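Local coordinates for glycine betaine, L-proline ABC transporter, glycine/betaine/L-proline-binding protein (ProX) (Borrelia burgdorferi, PDB 3TMG), which binds glycine betaine between its two lobes and probably delivers it, and perhaps related amines such as carnitine, to an ABC transporter in the membrane, at residues G97-F102 with I193-D198; P105-I110 with S169-N174; D121-K126 with K151-V156; N125-I130 with L178-K183; N145-S150 with D200-G205. All blocks are in the same frame, centred on the assembly; numbering follows the deposited sequence.

Contact 1. Residues G97-F102 with I193-D198; sequences GTIQGF and IKFLDD
In the antiparallel sheet of this periplasmic-binding-protein fold, Phe-102 and Leu-196 join the long strand 88-105 to the short strand 193-195, whose axes cross here at 101°, far from the pairing of regular neighbours. One direct backbone hydrogen bond spans the two segments, from Leu-196 N to Phe-102 O at 2.8 Å and nearly straight (166° at the hydrogen). The same oxygen also receives a CA-H...O contact from Phe-195 CA at 3.3 Å. A water extends the link: it accepts from Phe-102 N and donates to Leu-196 O, bridging two backbone groups that do not meet directly. The Phe-195 ring turns back along the long strand because its CG stands anti to the carbonyl carbon (chi1 -74°). There Ile-99 CG2 lies over one face, 3.9 Å from the ring centroid, a CH-pi contact, and Phe-195 CE1 comes within 3.5 Å of Gly-101 N. Gly-101, without a side chain, lets the ring lie close against the strand backbone. Around the junction, Phe-102 packs on helix 135-146 through Thr-140, Ala-143 and Leu-144, Phe-195 meets the ring of Phe-188, and Gln-100 reaches Thr-136 of the betaine site.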
# COMPACT_ATOMS: atom_id res chain seq x y z
N GLY A 97 6.86 4.18 8.48
CA GLY A 97 7.93 3.22 8.35
C GLY A 97 7.94 2.44 7.05
O GLY A 97 8.56 1.36 6.99
N THR A 98 7.38 3.00 5.98
CA THR A 98 7.37 2.29 4.70
C THR A 98 8.75 2.29 4.09
O THR A 98 9.51 3.24 4.30
CB THR A 98 6.41 2.88 3.63
OG1 THR A 98 6.83 4.21 3.24
CG2 THR A 98 4.96 2.90 4.21
N ILE A 99 9.03 1.29 3.25
CA ILE A 99 10.21 1.36 2.38
C ILE A 99 9.76 0.69 1.09
O ILE A 99 9.07 -0.35 1.16
CB ILE A 99 11.41 0.55 2.98
CG1 ILE A 99 11.85 1.10 4.33
CG2 ILE A 99 12.57 0.38 1.98
CD1 ILE A 99 12.92 0.23 5.02
N GLN A 100 10.17 1.21 -0.06
CA GLN A 100 9.98 0.49 -1.32
C GLN A 100 11.36 0.35 -1.95
O GLN A 100 12.26 1.15 -1.68
CB GLN A 100 9.00 1.23 -2.27
CG GLN A 100 9.38 2.71 -2.48
CD GLN A 100 8.72 3.39 -3.68
OE1 GLN A 100 7.72 2.91 -4.24
NE2 GLN A 100 9.25 4.58 -4.05
N GLY A 101 11.57 -0.71 -2.73
CA GLY A 101 12.88 -0.87 -3.37
C GLY A 101 12.97 -2.16 -4.18
O GLY A 101 11.97 -2.86 -4.37
N PHE A 102 14.18 -2.41 -4.69
CA PHE A 102 14.49 -3.53 -5.53
C PHE A 102 14.82 -4.68 -4.56
O PHE A 102 15.61 -4.52 -3.62
CB PHE A 102 15.74 -3.20 -6.35
CG PHE A 102 15.52 -2.29 -7.56
CD1 PHE A 102 14.69 -1.19 -7.52
CD2 PHE A 102 16.22 -2.56 -8.73
CE1 PHE A 102 14.55 -0.35 -8.63
CE2 PHE A 102 16.07 -1.75 -9.86
CZ PHE A 102 15.25 -0.63 -9.81
N ILE A 193 14.60 -12.76 1.82
CA ILE A 193 14.76 -11.82 0.74
C ILE A 193 15.41 -10.53 1.28
O ILE A 193 15.38 -10.29 2.48
CB ILE A 193 13.39 -11.47 0.10
CG1 ILE A 193 12.33 -11.12 1.17
CG2 ILE A 193 12.93 -12.64 -0.78
CD1 ILE A 193 11.05 -10.50 0.59
N LYS A 194 15.92 -9.67 0.40
CA LYS A 194 16.65 -8.48 0.84
C LYS A 194 16.40 -7.35 -0.14
O LYS A 194 16.23 -7.58 -1.34
CB LYS A 194 18.16 -8.75 1.00
CG LYS A 194 18.84 -9.21 -0.31
CD LYS A 194 20.31 -9.57 -0.09
CE LYS A 194 20.99 -10.04 -1.35
NZ LYS A 194 22.37 -10.51 -1.03
N PHE A 195 16.41 -6.12 0.37
CA PHE A 195 16.49 -4.94 -0.49
C PHE A 195 17.91 -4.75 -0.96
O PHE A 195 18.85 -5.02 -0.21
CB PHE A 195 16.09 -3.67 0.27
CG PHE A 195 14.62 -3.53 0.53
CD1 PHE A 195 13.74 -3.29 -0.51
CD2 PHE A 195 14.12 -3.55 1.85
CE1 PHE A 195 12.37 -3.07 -0.25
CE2 PHE A 195 12.75 -3.35 2.11
CZ PHE A 195 11.88 -3.12 1.06
N LEU A 196 18.05 -4.31 -2.19
CA LEU A 196 19.34 -3.87 -2.69
C LEU A 196 19.56 -2.42 -2.28
O LEU A 196 18.61 -1.63 -2.21
CB LEU A 196 19.38 -4.02 -4.23
CG LEU A 196 19.23 -5.42 -4.83
CD1 LEU A 196 19.31 -5.33 -6.36
CD2 LEU A 196 20.31 -6.39 -4.33
N ASP A 197 20.81 -2.06 -2.05
CA ASP A 197 21.18 -0.68 -1.75
C ASP A 197 20.81 0.26 -2.91
O ASP A 197 20.93 -0.11 -4.06
CB ASP A 197 22.70 -0.58 -1.44
CG ASP A 197 23.08 -1.24 -0.10
OD1 ASP A 197 22.18 -1.53 0.74
OD2 ASP A 197 24.28 -1.46 0.11
N ASP A 198 20.42 1.48 -2.59
CA ASP A 198 19.92 2.45 -3.56
C ASP A 198 20.70 3.74 -3.26
O ASP A 198 20.22 4.63 -2.52
CB ASP A 198 18.39 2.57 -3.34
CG ASP A 198 17.73 3.74 -4.10
OD1 ASP A 198 18.29 4.23 -5.14
OD2 ASP A 198 16.61 4.12 -3.63
O HOH W 1 16.22 -0.68 -3.28

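Contact 2. Residues P105-I110 with S169-N174; sequences PSYVPI and SSIKRN
Tyr-107 projects from a type I beta turn, Pro-105 to Val-108, onto the C-terminal end of helix 160-172, which closes in a Schellman motif at Asn-174. Its ring is sandwiched at the rim. On one face lies the Asn-174 amide, its plane 30° from the ring and stacked on it, with OD1 3.5 Å from Tyr-107 CE2; on the opposite face Pro-105 CB of its own turn sits 3.4 Å above the plane. Pro-105 also meets the helix directly, its CG 3.8 Å from Ile-171 CG1 in an oblique apolar contact. No hydrogen bond crosses between the segments: the Tyr-107 hydroxyl passes over the helix end, with OH 3.4 Å from Ile-171 CA, and bonds to the carbonyl of Glu-175, the next residue along. The ring gets there because CG takes the crowded position between the backbone N and the carbonyl carbon (chi1 57°). Further out, the turn is held by Val-108 N to Pro-105 O, and the positive phi of Asn-174 (56°) turns the chain off the helix; its side chain then comes over the ring face. Ser-106 OG bonds to Asp-192, and Ile-171 touches Ile-193, which places the contact against strand 193-195. In the last helical turn Ser-169 O is gripped twice, by Arg-173 N and by Arg-173 NH1 at 3.1 Å, from opposite faces of its carbonyl plane.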
# COMPACT_ATOMS: atom_id res chain seq x y z
N PRO A 105 16.05 -12.55 -3.71
CA PRO A 105 16.30 -13.58 -2.71
C PRO A 105 17.67 -13.35 -2.13
O PRO A 105 18.60 -12.93 -2.84
CB PRO A 105 16.28 -14.87 -3.53
CG PRO A 105 15.37 -14.56 -4.67
CD PRO A 105 15.73 -13.14 -5.03
N SER A 106 17.81 -13.62 -0.84
CA SER A 106 19.08 -13.44 -0.15
C SER A 106 20.22 -14.26 -0.73
O SER A 106 21.37 -13.87 -0.59
CB SER A 106 18.93 -13.76 1.33
OG SER A 106 18.07 -12.79 1.90
N TYR A 107 19.92 -15.39 -1.38
CA TYR A 107 20.98 -16.18 -2.01
C TYR A 107 21.60 -15.50 -3.28
O TYR A 107 22.62 -15.95 -3.77
CB TYR A 107 20.54 -17.62 -2.27
CG TYR A 107 19.30 -17.75 -3.12
CD1 TYR A 107 19.31 -17.36 -4.49
CD2 TYR A 107 18.11 -18.24 -2.58
CE1 TYR A 107 18.17 -17.47 -5.27
CE2 TYR A 107 16.97 -18.36 -3.35
CZ TYR A 107 17.02 -18.00 -4.69
OH TYR A 107 15.91 -18.11 -5.43
N VAL A 108 21.00 -14.42 -3.78
CA VAL A 108 21.63 -13.66 -4.87
C VAL A 108 22.79 -12.80 -4.31
O VAL A 108 22.58 -11.96 -3.43
CB VAL A 108 20.60 -12.79 -5.63
CG1 VAL A 108 21.29 -12.00 -6.74
CG2 VAL A 108 19.48 -13.65 -6.19
N PRO A 109 24.02 -13.01 -4.82
CA PRO A 109 25.21 -12.44 -4.20
C PRO A 109 25.57 -10.99 -4.58
O PRO A 109 26.76 -10.66 -4.65
CB PRO A 109 26.31 -13.38 -4.66
CG PRO A 109 25.85 -13.84 -6.01
CD PRO A 109 24.36 -13.80 -6.02
N ILE A 110 24.56 -10.13 -4.79
CA ILE A 110 24.82 -8.70 -4.91
C ILE A 110 24.14 -7.92 -3.77
O ILE A 110 23.17 -8.40 -3.17
CB ILE A 110 24.39 -8.14 -6.28
CG1 ILE A 110 22.88 -8.27 -6.47
CG2 ILE A 110 25.16 -8.80 -7.42
CD1 ILE A 110 22.38 -7.43 -7.61
N SER A 169 7.81 -18.94 -6.68
CA SER A 169 8.27 -19.94 -7.66
C SER A 169 9.77 -19.97 -7.86
O SER A 169 10.37 -21.05 -7.87
CB SER A 169 7.60 -19.70 -9.02
OG SER A 169 6.23 -20.02 -8.96
N SER A 170 10.35 -18.79 -8.09
CA SER A 170 11.78 -18.64 -8.25
C SER A 170 12.56 -19.13 -7.05
O SER A 170 13.59 -19.82 -7.21
CB SER A 170 12.14 -17.19 -8.53
OG SER A 170 11.81 -16.86 -9.86
N ILE A 171 12.09 -18.80 -5.85
CA ILE A 171 12.81 -19.18 -4.63
C ILE A 171 12.80 -20.71 -4.44
O ILE A 171 13.82 -21.29 -4.11
CB ILE A 171 12.30 -18.46 -3.39
CG1 ILE A 171 12.86 -17.04 -3.37
CG2 ILE A 171 12.66 -19.21 -2.09
CD1 ILE A 171 12.21 -16.15 -2.35
N LYS A 172 11.64 -21.33 -4.65
CA LYS A 172 11.55 -22.82 -4.64
C LYS A 172 12.49 -23.47 -5.67
O LYS A 172 13.08 -24.51 -5.40
CB LYS A 172 10.08 -23.26 -4.77
CG LYS A 172 9.35 -23.25 -3.42
CD LYS A 172 7.89 -22.83 -3.48
CE LYS A 172 7.15 -23.17 -2.18
NZ LYS A 172 6.07 -22.20 -1.82
N ARG A 173 12.68 -22.83 -6.82
CA ARG A 173 13.65 -23.26 -7.83
C ARG A 173 15.09 -22.85 -7.56
O ARG A 173 15.98 -23.20 -8.32
CB ARG A 173 13.29 -22.68 -9.21
CG ARG A 173 12.18 -23.41 -9.90
CD ARG A 173 11.58 -22.59 -11.03
NE ARG A 173 10.47 -23.35 -11.60
CZ ARG A 173 9.37 -23.65 -10.93
NH1 ARG A 173 9.21 -23.25 -9.68
NH2 ARG A 173 8.41 -24.36 -11.52
N ASN A 174 15.31 -22.07 -6.50
CA ASN A 174 16.60 -21.42 -6.29
C ASN A 174 17.09 -20.54 -7.46
O ASN A 174 18.28 -20.38 -7.64
CB ASN A 174 17.67 -22.43 -5.87
CG ASN A 174 18.43 -21.96 -4.66
OD1 ASN A 174 17.85 -21.78 -3.59
ND2 ASN A 174 19.72 -21.71 -4.83

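Contact 3. Residues D121-K126 with K151-V156; sequences DKFKNK and KEYELV
At the edge of the Tyr-153 ring, in its plane, lies Phe-123 CG, and Lys-126 O approaches the same ring's edge near its plane. The two rings meet obliquely, their planes 58° apart and centroids 5.7 Å apart; the nearest carbons are Phe-123 CD2 and Tyr-153 CE2 at 3.7 Å. A third flat group, the Asn-125 amide, uses ND2 to reach Glu-152 O at 2.8 Å, the acceptor lying in the amide plane and the donor in the carbonyl plane. Asn-125 CG stands anti to its own carbonyl carbon (chi1 -63°), which brings the amide to Glu-152 O. Beyond it the parallel bridge of Lys-126 with Glu-154 begins: Glu-154 N donates to Asn-125 O at 2.9 Å, almost straight (176°) but from above the carbonyl plane. Lys-126 and Glu-154 extend side by side from one face of this parallel strand pair, yet NZ and OE1 remain 5.2 Å apart. A water donates to both Asn-125 O and Glu-154 OE1. Outside the pair, Tyr-153 OH bonds to Leu-116 O, and the Glu-152 carboxylate accepts from Gly-118 N and Gly-120 N. The chemistry thus divides: buried aromatic packing on one side, exposed opposite charges too far apart for a salt bridge on the other.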
# COMPACT_ATOMS: atom_id res chain seq x y z
N ASP A 121 21.34 -11.44 -17.74
CA ASP A 121 21.21 -12.84 -18.15
C ASP A 121 20.74 -13.75 -17.01
O ASP A 121 19.92 -14.64 -17.24
CB ASP A 121 22.53 -13.37 -18.76
N LYS A 122 21.26 -13.54 -15.80
CA LYS A 122 20.89 -14.40 -14.66
C LYS A 122 19.42 -14.19 -14.24
O LYS A 122 18.81 -15.02 -13.54
CB LYS A 122 21.85 -14.19 -13.51
N PHE A 123 18.85 -13.06 -14.66
CA PHE A 123 17.47 -12.73 -14.32
C PHE A 123 16.52 -12.91 -15.49
O PHE A 123 15.39 -12.43 -15.43
CB PHE A 123 17.39 -11.29 -13.81
CG PHE A 123 18.14 -11.04 -12.52
CD1 PHE A 123 17.50 -11.19 -11.28
CD2 PHE A 123 19.47 -10.60 -12.54
CE1 PHE A 123 18.17 -10.94 -10.09
CE2 PHE A 123 20.14 -10.32 -11.35
CZ PHE A 123 19.50 -10.51 -10.13
N LYS A 124 16.98 -13.57 -16.55
CA LYS A 124 16.25 -13.61 -17.83
C LYS A 124 15.86 -12.19 -18.35
O LYS A 124 14.80 -12.00 -18.94
CB LYS A 124 15.04 -14.56 -17.73
N ASN A 125 16.73 -11.21 -18.09
CA ASN A 125 16.54 -9.82 -18.54
C ASN A 125 15.20 -9.16 -18.21
O ASN A 125 14.66 -8.38 -19.00
CB ASN A 125 16.87 -9.71 -20.05
CG ASN A 125 18.30 -10.04 -20.33
OD1 ASN A 125 18.64 -11.16 -20.72
ND2 ASN A 125 19.18 -9.08 -20.10
N LYS A 126 14.66 -9.45 -17.02
CA LYS A 126 13.35 -8.96 -16.63
C LYS A 126 13.35 -8.61 -15.15
O LYS A 126 14.06 -9.23 -14.36
CB LYS A 126 12.26 -10.02 -16.88
CG LYS A 126 11.98 -10.32 -18.35
CD LYS A 126 10.93 -11.40 -18.46
CE LYS A 126 10.52 -11.62 -19.89
NZ LYS A 126 9.72 -12.88 -19.86
N LYS A 151 17.81 -0.78 -20.52
CA LYS A 151 17.99 -1.54 -21.75
C LYS A 151 18.26 -3.04 -21.48
O LYS A 151 18.04 -3.86 -22.37
CB LYS A 151 19.12 -0.93 -22.62
N GLU A 152 18.71 -3.38 -20.27
CA GLU A 152 19.14 -4.74 -19.92
C GLU A 152 18.07 -5.49 -19.11
O GLU A 152 18.01 -6.74 -19.13
CB GLU A 152 20.42 -4.66 -19.11
CG GLU A 152 21.10 -5.99 -18.89
CD GLU A 152 22.34 -5.90 -18.03
OE1 GLU A 152 22.70 -4.79 -17.55
OE2 GLU A 152 22.97 -6.96 -17.84
N TYR A 153 17.26 -4.73 -18.38
CA TYR A 153 16.13 -5.29 -17.61
C TYR A 153 14.80 -4.76 -18.11
O TYR A 153 14.51 -3.58 -18.00
CB TYR A 153 16.27 -5.00 -16.12
CG TYR A 153 17.46 -5.66 -15.49
CD1 TYR A 153 18.76 -5.14 -15.66
CD2 TYR A 153 17.32 -6.83 -14.72
CE1 TYR A 153 19.86 -5.76 -15.10
CE2 TYR A 153 18.42 -7.46 -14.15
CZ TYR A 153 19.68 -6.92 -14.33
OH TYR A 153 20.78 -7.56 -13.78
N GLU A 154 13.95 -5.64 -18.60
CA GLU A 154 12.61 -5.22 -18.98
C GLU A 154 11.72 -5.27 -17.74
O GLU A 154 11.62 -6.30 -17.09
CB GLU A 154 12.09 -6.13 -20.08
CG GLU A 154 10.60 -6.03 -20.36
CD GLU A 154 10.07 -7.24 -21.17
OE1 GLU A 154 10.87 -8.13 -21.58
OE2 GLU A 154 8.84 -7.29 -21.36
N LEU A 155 11.09 -4.14 -17.41
CA LEU A 155 10.21 -4.11 -16.28
C LEU A 155 8.83 -4.59 -16.73
O LEU A 155 8.23 -4.01 -17.65
CB LEU A 155 10.12 -2.68 -15.70
CG LEU A 155 9.04 -2.44 -14.67
CD1 LEU A 155 9.26 -3.30 -13.40
CD2 LEU A 155 8.96 -0.96 -14.30
N VAL A 156 8.34 -5.64 -16.08
CA VAL A 156 7.09 -6.29 -16.52
C VAL A 156 5.94 -5.88 -15.63
O VAL A 156 5.99 -6.12 -14.42
CB VAL A 156 7.17 -7.84 -16.47
CG1 VAL A 156 5.92 -8.47 -17.08
CG2 VAL A 156 8.42 -8.37 -17.13
O HOH W 2 13.21 -9.28 -21.34

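Contact 4. Residues N125-I130 with L178-K183; sequences NKMIGI and LVPLWK. With BET (trimethyl glycine), chain E.
With chi1 at -177°, the extended Met-127 chain crosses Leu-178 at a slant and carries its methyl CE to Pro-180, 3.9 Å from CD. Midway, Met-127 CG touches Leu-178 CG at 3.7 Å. Trp-182 instead holds CG between the backbone N and the carbonyl carbon (chi1 55°), which turns its indole to the ligand. The strands run in roughly the same direction, 31° apart, joined by Ile-128 N to Leu-178 O at 3.0 Å; a water links Lys-126 O to Leu-178 N. Ile-128 O is buried without a polar partner, 3.2 Å from Pro-180 CD. Toward the ligand, Ile-130 CG2 lies at the indole edge, in its plane, while Ile-130 CD1 is 3.6 Å from betaine C3. Betaine C2 sits over the indole face, 3.5 Å from Trp-182 CD2, and Leu-181 CD2 backs the opposite face. Trp-72 lies nearly perpendicular to this indole. Such aromatic walls around a trimethylammonium group, a setting suited to cation-pi attraction, are typical of glycine betaine-binding proteins.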
# COMPACT_ATOMS: atom_id res chain seq x y z
N ASN A 125 16.73 -11.21 -18.09
CA ASN A 125 16.54 -9.82 -18.54
C ASN A 125 15.20 -9.16 -18.21
O ASN A 125 14.66 -8.38 -19.00
CB ASN A 125 16.87 -9.71 -20.05
CG ASN A 125 18.30 -10.04 -20.33
OD1 ASN A 125 18.64 -11.16 -20.72
ND2 ASN A 125 19.18 -9.08 -20.10
N LYS A 126 14.66 -9.45 -17.02
CA LYS A 126 13.35 -8.96 -16.63
C LYS A 126 13.35 -8.61 -15.15
O LYS A 126 14.06 -9.23 -14.36
CB LYS A 126 12.26 -10.02 -16.88
CG LYS A 126 11.98 -10.32 -18.35
CD LYS A 126 10.93 -11.40 -18.46
CE LYS A 126 10.52 -11.62 -19.89
NZ LYS A 126 9.72 -12.88 -19.86
N MET A 127 12.55 -7.61 -14.80
CA MET A 127 12.18 -7.32 -13.42
C MET A 127 10.67 -7.50 -13.36
O MET A 127 9.91 -6.84 -14.10
CB MET A 127 12.58 -5.90 -13.05
CG MET A 127 12.28 -5.55 -11.58
SD MET A 127 13.06 -3.97 -11.19
CE MET A 127 12.77 -3.95 -9.39
N ILE A 128 10.25 -8.43 -12.53
CA ILE A 128 8.85 -8.82 -12.44
C ILE A 128 8.13 -7.84 -11.51
O ILE A 128 8.27 -7.93 -10.29
CB ILE A 128 8.72 -10.29 -11.96
CG1 ILE A 128 9.49 -11.25 -12.89
CG2 ILE A 128 7.26 -10.70 -11.79
CD1 ILE A 128 9.10 -11.14 -14.37
N GLY A 129 7.34 -6.92 -12.09
CA GLY A 129 6.74 -5.80 -11.32
C GLY A 129 5.29 -6.02 -10.94
O GLY A 129 4.79 -7.14 -11.02
N ILE A 130 4.61 -4.96 -10.53
CA ILE A 130 3.20 -5.05 -10.09
C ILE A 130 2.31 -4.29 -11.10
O ILE A 130 2.68 -4.21 -12.28
CB ILE A 130 3.03 -4.57 -8.62
CG1 ILE A 130 3.47 -3.09 -8.46
CG2 ILE A 130 3.83 -5.45 -7.64
CD1 ILE A 130 3.09 -2.48 -7.11
N LEU A 178 14.37 -10.60 -9.67
CA LEU A 178 14.34 -9.21 -9.22
C LEU A 178 12.88 -8.70 -9.26
O LEU A 178 12.20 -8.82 -10.32
CB LEU A 178 15.21 -8.38 -10.16
CG LEU A 178 15.30 -6.87 -9.91
CD1 LEU A 178 15.92 -6.55 -8.56
CD2 LEU A 178 16.08 -6.25 -11.06
N VAL A 179 12.40 -8.16 -8.13
CA VAL A 179 11.02 -7.62 -8.03
C VAL A 179 11.06 -6.28 -7.28
O VAL A 179 11.99 -6.07 -6.49
CB VAL A 179 10.07 -8.58 -7.26
CG1 VAL A 179 9.87 -9.92 -8.01
CG2 VAL A 179 10.50 -8.78 -5.81
N PRO A 180 10.07 -5.39 -7.51
CA PRO A 180 9.95 -4.27 -6.62
C PRO A 180 9.09 -4.81 -5.45
O PRO A 180 8.12 -5.55 -5.68
CB PRO A 180 9.23 -3.21 -7.46
CG PRO A 180 8.41 -4.00 -8.44
CD PRO A 180 9.15 -5.29 -8.68
N LEU A 181 9.54 -4.59 -4.23
CA LEU A 181 8.76 -5.00 -3.05
C LEU A 181 8.82 -3.85 -2.04
O LEU A 181 9.42 -2.81 -2.31
CB LEU A 181 9.23 -6.33 -2.43
CG LEU A 181 8.20 -7.46 -2.56
CD1 LEU A 181 8.76 -8.81 -2.12
CD2 LEU A 181 6.91 -7.15 -1.78
N TRP A 182 8.17 -4.01 -0.90
CA TRP A 182 8.04 -2.91 0.01
C TRP A 182 7.79 -3.49 1.35
O TRP A 182 7.45 -4.70 1.48
CB TRP A 182 6.88 -1.97 -0.41
CG TRP A 182 5.55 -2.70 -0.57
CD1 TRP A 182 4.57 -2.97 0.40
CD2 TRP A 182 5.08 -3.32 -1.79
NE1 TRP A 182 3.52 -3.68 -0.16
CE2 TRP A 182 3.78 -3.95 -1.47
CE3 TRP A 182 5.58 -3.41 -3.10
CZ2 TRP A 182 3.04 -4.61 -2.43
CZ3 TRP A 182 4.83 -4.10 -4.06
CH2 TRP A 182 3.58 -4.68 -3.74
N LYS A 183 7.99 -2.65 2.37
CA LYS A 183 7.52 -2.95 3.72
C LYS A 183 6.50 -1.88 4.07
O LYS A 183 6.64 -0.71 3.67
CB LYS A 183 8.68 -2.98 4.76
CG LYS A 183 9.71 -4.06 4.51
CD LYS A 183 10.81 -4.05 5.59
CE LYS A 183 11.61 -5.36 5.60
NZ LYS A 183 12.87 -5.21 6.40
N BET E . 2.40 -0.16 -2.71
CA BET E . 1.78 1.18 -2.78
C BET E . 2.62 2.03 -3.74
O BET E . 2.59 1.95 -5.00
OXT BET E . 3.39 2.80 -3.19
C1 BET E . 1.74 -1.00 -1.70
C2 BET E . 3.80 -0.06 -2.35
C3 BET E . 2.30 -0.81 -4.03
O HOH W 3 13.61 -11.15 -12.41

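Contact 5. Residues N145-S150 with D200-G205; sequences NYYGLS and DLIMGG
The end of helix 135-146, closed by a Schellman motif at Gly-148 with its positive phi, faces a type I beta turn from Leu-201 to Gly-204, the nearest CA atoms being Tyr-146 and Ile-202 at 8.1 Å, a gap that side chains fill. Ile-202 does most of the apolar work. Its CD1 stands over the centre of the Tyr-146 ring, 3.6 Å from the centroid and 4° off the normal, a well-centred CH-pi contact, while its CG1 meets Tyr-147 CE2 at 3.9 Å. The two tyrosines also pack on each other: Tyr-146 CD2 lies over the centre of the Tyr-147 ring, and Tyr-147 CG is in the plane of the Tyr-146 ring, at its edge. Their hydroxyls take different parts of Asp-200. Tyr-146, its CG anti to the backbone N (chi1 -177°), donates from OH to Asp-200 OD2 at 2.5 Å, a very short bond, with the oxygen in the ring plane and the carboxylate turned 75° from it. Tyr-147 OH accepts from Asp-200 N at 3.0 Å and is bonded also to Asp-198 OD1, so two groups fix its position. Asp-198 in turn accepts from Ile-202 N and Met-203 N, tying the turn to the chain just before it. This is surface packing, with the Ile-202 side chain about 13 Å from the bound betaine, in which a Schellman-closed helix end meets a beta turn leading to strand 207-214.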
# COMPACT_ATOMS: atom_id res chain seq x y z
N ASN A 145 15.88 3.51 -15.21
CA ASN A 145 16.46 4.51 -16.12
C ASN A 145 17.67 5.19 -15.53
O ASN A 145 18.70 5.33 -16.18
CB ASN A 145 15.43 5.56 -16.50
CG ASN A 145 14.30 5.00 -17.32
OD1 ASN A 145 14.53 4.25 -18.27
ND2 ASN A 145 13.08 5.40 -17.00
N TYR A 146 17.53 5.67 -14.31
CA TYR A 146 18.56 6.42 -13.63
C TYR A 146 19.87 5.65 -13.51
O TYR A 146 20.98 6.20 -13.71
CB TYR A 146 18.07 6.76 -12.19
CG TYR A 146 19.06 7.60 -11.44
CD1 TYR A 146 19.09 8.99 -11.60
CD2 TYR A 146 19.98 7.02 -10.59
CE1 TYR A 146 20.05 9.77 -10.93
CE2 TYR A 146 20.92 7.78 -9.91
CZ TYR A 146 20.94 9.14 -10.07
OH TYR A 146 21.90 9.87 -9.39
N TYR A 147 19.76 4.38 -13.14
CA TYR A 147 20.93 3.57 -12.87
C TYR A 147 21.47 2.92 -14.14
O TYR A 147 22.43 2.15 -14.09
CB TYR A 147 20.63 2.50 -11.80
CG TYR A 147 20.56 3.10 -10.40
CD1 TYR A 147 21.71 3.63 -9.79
CD2 TYR A 147 19.37 3.15 -9.69
CE1 TYR A 147 21.67 4.19 -8.52
CE2 TYR A 147 19.31 3.70 -8.41
CZ TYR A 147 20.48 4.21 -7.82
OH TYR A 147 20.44 4.74 -6.53
N GLY A 148 20.85 3.25 -15.28
CA GLY A 148 21.33 2.82 -16.61
C GLY A 148 21.07 1.33 -16.87
O GLY A 148 21.85 0.68 -17.56
N LEU A 149 19.96 0.82 -16.35
CA LEU A 149 19.63 -0.60 -16.39
C LEU A 149 18.47 -0.92 -17.33
O LEU A 149 18.19 -2.09 -17.61
CB LEU A 149 19.27 -1.08 -14.97
CG LEU A 149 20.40 -1.02 -13.92
CD1 LEU A 149 19.86 -1.28 -12.51
CD2 LEU A 149 21.50 -1.99 -14.24
N SER A 150 17.81 0.11 -17.84
CA SER A 150 16.55 -0.08 -18.52
C SER A 150 16.65 -0.82 -19.86
O SER A 150 15.67 -1.42 -20.28
CB SER A 150 15.87 1.27 -18.74
OG SER A 150 16.64 1.98 -19.70
N ASP A 200 21.63 6.53 -4.49
CA ASP A 200 21.13 7.88 -4.73
C ASP A 200 19.68 8.09 -4.28
O ASP A 200 19.08 9.17 -4.50
CB ASP A 200 21.37 8.26 -6.19
CG ASP A 200 22.85 8.47 -6.48
OD1 ASP A 200 23.65 8.49 -5.54
OD2 ASP A 200 23.21 8.65 -7.66
N LEU A 201 19.13 7.07 -3.61
CA LEU A 201 17.83 7.14 -2.93
C LEU A 201 16.68 7.45 -3.90
O LEU A 201 15.77 8.16 -3.56
CB LEU A 201 17.84 8.18 -1.78
CG LEU A 201 17.02 7.79 -0.54
CD1 LEU A 201 17.71 6.62 0.16
CD2 LEU A 201 16.91 8.98 0.42
N ILE A 202 16.75 6.94 -5.13
CA ILE A 202 15.67 7.15 -6.07
C ILE A 202 14.33 6.57 -5.54
O ILE A 202 13.26 7.13 -5.77
CB ILE A 202 16.06 6.56 -7.45
CG1 ILE A 202 17.45 7.07 -7.89
CG2 ILE A 202 14.97 6.83 -8.49
CD1 ILE A 202 17.58 8.59 -8.09
N MET A 203 14.40 5.46 -4.83
CA MET A 203 13.21 4.83 -4.28
C MET A 203 12.72 5.49 -2.98
O MET A 203 11.65 5.11 -2.43
CB MET A 203 13.44 3.34 -4.02
CG MET A 203 13.97 2.53 -5.21
SD MET A 203 12.79 2.51 -6.55
CE MET A 203 11.43 1.55 -5.89
N GLY A 204 13.48 6.46 -2.47
CA GLY A 204 13.04 7.20 -1.26
C GLY A 204 13.64 6.60 0.00
O GLY A 204 14.17 5.49 -0.01
N GLY A 205 13.59 7.35 1.10
CA GLY A 205 14.00 6.79 2.41
C GLY A 205 12.79 6.10 3.03
O GLY A 205 11.95 5.54 2.32

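How the contacts relate
Contact 4 is the buried member of the set and touches the ligand; contacts 1 and 3 are partly buried, and contacts 2 and 5 lie at the surface. Contacts 1 and 4 meet in the antiparallel sheet, where Ile-99 and Gly-101 of strand 88-105 pair with Lys-183 and Leu-181. Contacts 3 and 4 share Asn-125 and Lys-126, so strand 126-128 has 154-156 on one hand and Leu-178, just before strand 179-183, on the other. Lys-194 ties contact 1 to contact 2 through Val-108, and Asp-198 ties it to contact 5. In contact 2 a tyrosine from a turn lies on a Schellman helix end; in contact 5 two tyrosines at such an end reach a turn, and of these two contacts it alone has direct hydrogen bonds between its segments.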